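Local structure of ectonucleotide pyrophosphatase/phosphodiesterase family member 5 (Mus musculus, 5VEO) at residues Pro137-Pro142 with Asp164-Gly169. The protein probably hydrolyses phosphodiester or pyrophosphate bonds in nucleotide substrates at a zinc-containing active site, as a member of the nucleotide pyrophosphatase/phosphodiesterase family. The protein carries 1 engineered substitution. Sequence-based numbering, arbitrary orientation. Where two conformers were deposited one is given.
Sequences PTYYLP and DPINLG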
loop_
_atom_site.group_PDB
_atom_site.type_symbol
_atom_site.label_atom_id
_atom_site.label_comp_id
_atom_site.label_asym_id
_atom_site.label_seq_id
_atom_site.Cartn_x
_atom_site.Cartn_y
_atom_site.Cartn_z
ATOM N N PRO A 137 -17.877 0.257 4.386
ATOM C CA PRO A 137 -18.038 1.716 4.411
ATOM C C PRO A 137 -19.483 2.088 4.090
ATOM O O PRO A 137 -20.161 1.406 3.318
ATOM C CB PRO A 137 -17.073 2.200 3.320
ATOM C CG PRO A 137 -16.110 1.050 3.111
ATOM C CD PRO A 137 -16.980 -0.167 3.298
ATOM N N THR A 138 -19.944 3.188 4.683
ATOM C CA THR A 138 -21.313 3.659 4.438
ATOM C C THR A 138 -21.622 3.724 2.951
ATOM O O THR A 138 -22.697 3.294 2.504
ATOM C CB THR A 138 -21.506 5.036 5.053
ATOM O OG1 THR A 138 -21.025 5.018 6.396
ATOM C CG2 THR A 138 -23.002 5.444 5.003
ATOM N N TYR A 139 -20.676 4.261 2.168
ATOM C CA TYR A 139 -20.749 4.305 0.720
ATOM C C TYR A 139 -19.484 3.693 0.146
ATOM O O TYR A 139 -18.381 4.010 0.606
ATOM C CB TYR A 139 -20.862 5.735 0.181
ATOM C CG TYR A 139 -21.953 6.619 0.785
ATOM C CD1 TYR A 139 -23.242 6.579 0.295
ATOM C CD2 TYR A 139 -21.672 7.516 1.804
ATOM C CE1 TYR A 139 -24.229 7.387 0.811
ATOM C CE2 TYR A 139 -22.664 8.343 2.338
ATOM C CZ TYR A 139 -23.937 8.269 1.827
ATOM O OH TYR A 139 -24.935 9.085 2.344
ATOM N N TYR A 140 -19.629 2.866 -0.885
ATOM C CA TYR A 140 -18.447 2.315 -1.545
ATOM C C TYR A 140 -18.802 1.887 -2.960
ATOM O O TYR A 140 -19.973 1.657 -3.297
ATOM C CB TYR A 140 -17.855 1.134 -0.761
ATOM C CG TYR A 140 -18.713 -0.100 -0.771
ATOM C CD1 TYR A 140 -18.546 -1.077 -1.738
ATOM C CD2 TYR A 140 -19.696 -0.292 0.193
ATOM C CE1 TYR A 140 -19.355 -2.222 -1.757
ATOM C CE2 TYR A 140 -20.514 -1.429 0.178
ATOM C CZ TYR A 140 -20.327 -2.388 -0.791
ATOM O OH TYR A 140 -21.136 -3.509 -0.805
ATOM N N LEU A 141 -17.785 1.767 -3.768
ATOM C CA LEU A 141 -17.904 1.241 -5.122
ATOM C C LEU A 141 -17.357 -0.179 -5.202
ATOM O O LEU A 141 -16.246 -0.437 -4.723
ATOM C CB LEU A 141 -17.151 2.124 -6.115
ATOM C CG LEU A 141 -17.433 3.636 -6.078
ATOM C CD1 LEU A 141 -16.604 4.384 -7.128
ATOM C CD2 LEU A 141 -18.929 3.925 -6.250
ATOM N N PRO A 142 -18.067 -1.127 -5.808
ATOM C CA PRO A 142 -17.434 -2.404 -6.159
ATOM C C PRO A 142 -16.182 -2.168 -6.989
ATOM O O PRO A 142 -16.180 -1.355 -7.910
ATOM C CB PRO A 142 -18.525 -3.118 -6.966
ATOM C CG PRO A 142 -19.787 -2.494 -6.487
ATOM C CD PRO A 142 -19.435 -1.052 -6.330
ATOM N N ASP A 164 -26.773 12.751 3.610
ATOM C CA ASP A 164 -26.110 12.125 4.761
ATOM C C ASP A 164 -24.628 12.060 4.416
ATOM O O ASP A 164 -24.149 11.054 3.887
ATOM C CB ASP A 164 -26.632 10.720 5.073
ATOM C CG ASP A 164 -25.800 10.007 6.149
ATOM O OD1 ASP A 164 -25.059 10.681 6.899
ATOM O OD2 ASP A 164 -25.882 8.762 6.244
ATOM N N PRO A 165 -23.878 13.106 4.692
ATOM C CA PRO A 165 -22.531 13.208 4.126
ATOM C C PRO A 165 -21.467 12.492 4.939
ATOM O O PRO A 165 -21.581 12.288 6.150
ATOM C CB PRO A 165 -22.291 14.722 4.123
ATOM C CG PRO A 165 -23.025 15.198 5.318
ATOM C CD PRO A 165 -24.276 14.345 5.378
ATOM N N ILE A 166 -20.385 12.137 4.228
ATOM C CA ILE A 166 -19.244 11.495 4.858
ATOM C C ILE A 166 -18.329 12.544 5.467
ATOM O O ILE A 166 -18.240 13.695 5.005
ATOM C CB ILE A 166 -18.464 10.609 3.857
ATOM C CG1 ILE A 166 -17.835 11.446 2.728
ATOM C CG2 ILE A 166 -19.378 9.524 3.308
ATOM C CD1 ILE A 166 -16.855 10.659 1.816
ATOM N N ASN A 167 -17.650 12.138 6.525
ATOM C CA ASN A 167 -16.531 12.908 7.046
ATOM C C ASN A 167 -15.195 12.332 6.627
ATOM O O ASN A 167 -14.177 12.985 6.853
ATOM C CB ASN A 167 -16.545 12.973 8.575
ATOM C CG ASN A 167 -16.389 11.615 9.224
ATOM O OD1 ASN A 167 -16.630 10.601 8.606
ATOM N ND2 ASN A 167 -15.996 11.598 10.488
ATOM N N LEU A 168 -15.183 11.121 6.069
ATOM C CA LEU A 168 -13.946 10.384 5.802
ATOM C C LEU A 168 -14.095 9.696 4.458
ATOM O O LEU A 168 -14.999 8.864 4.272
ATOM C CB LEU A 168 -13.675 9.359 6.898
ATOM C CG LEU A 168 -12.562 8.358 6.631
ATOM C CD1 LEU A 168 -11.249 9.119 6.497
ATOM C CD2 LEU A 168 -12.508 7.353 7.745
ATOM N N GLY A 169 -13.244 10.067 3.514
ATOM C CA GLY A 169 -13.253 9.484 2.187
ATOM C C GLY A 169 -11.907 8.877 1.818
ATOM O O GLY A 169 -10.854 9.328 2.281
HETATM O O HOH W 1 -27.195 10.733 1.444
#
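Y139 reaches segment 164-169 with its hydroxyl on D164 and its ring edge on I166. T138 lays its CG2 over one face of the Y139 ring, near the rim and 3.9 Å above the plane, while its OG1 is hydrogen-bonded to the backbone N of S120. Y139 follows with CG anti to its carbonyl carbon (chi1 -51°), which carries the ring out toward 164-166. There the hydroxyl donates to D164 O over a short 2.6 Å from Y139 OH; the carbonyl oxygen lies at the ring edge, and the C=O...OH angle is bent to 138°. Water 1 closes a small cycle, donating to Y139 OH at 2.9 Å and accepting from D164 N at 3.0 Å, and both backbone polar groups of D164 are thereby engaged. Further back along the same edge, I166 CG2 presses on Y139 CD2 at 3.4 Å. A phenylalanine here would probably keep this methyl contact but leave D164 O without this donor and the water with one acceptor fewer. Y139 lies in the short strand 139-140, outermost in the central mixed sheet of the alkaline-phosphatase-like alpha/beta domain and parallel to strand 120-123, which separates it from strand 168-173. Y139 thus meets the chain just before strand 168-173, at the sheet's edge, beside helix 149-160, whose W159 stacks on the Y139 ring and also touches I166.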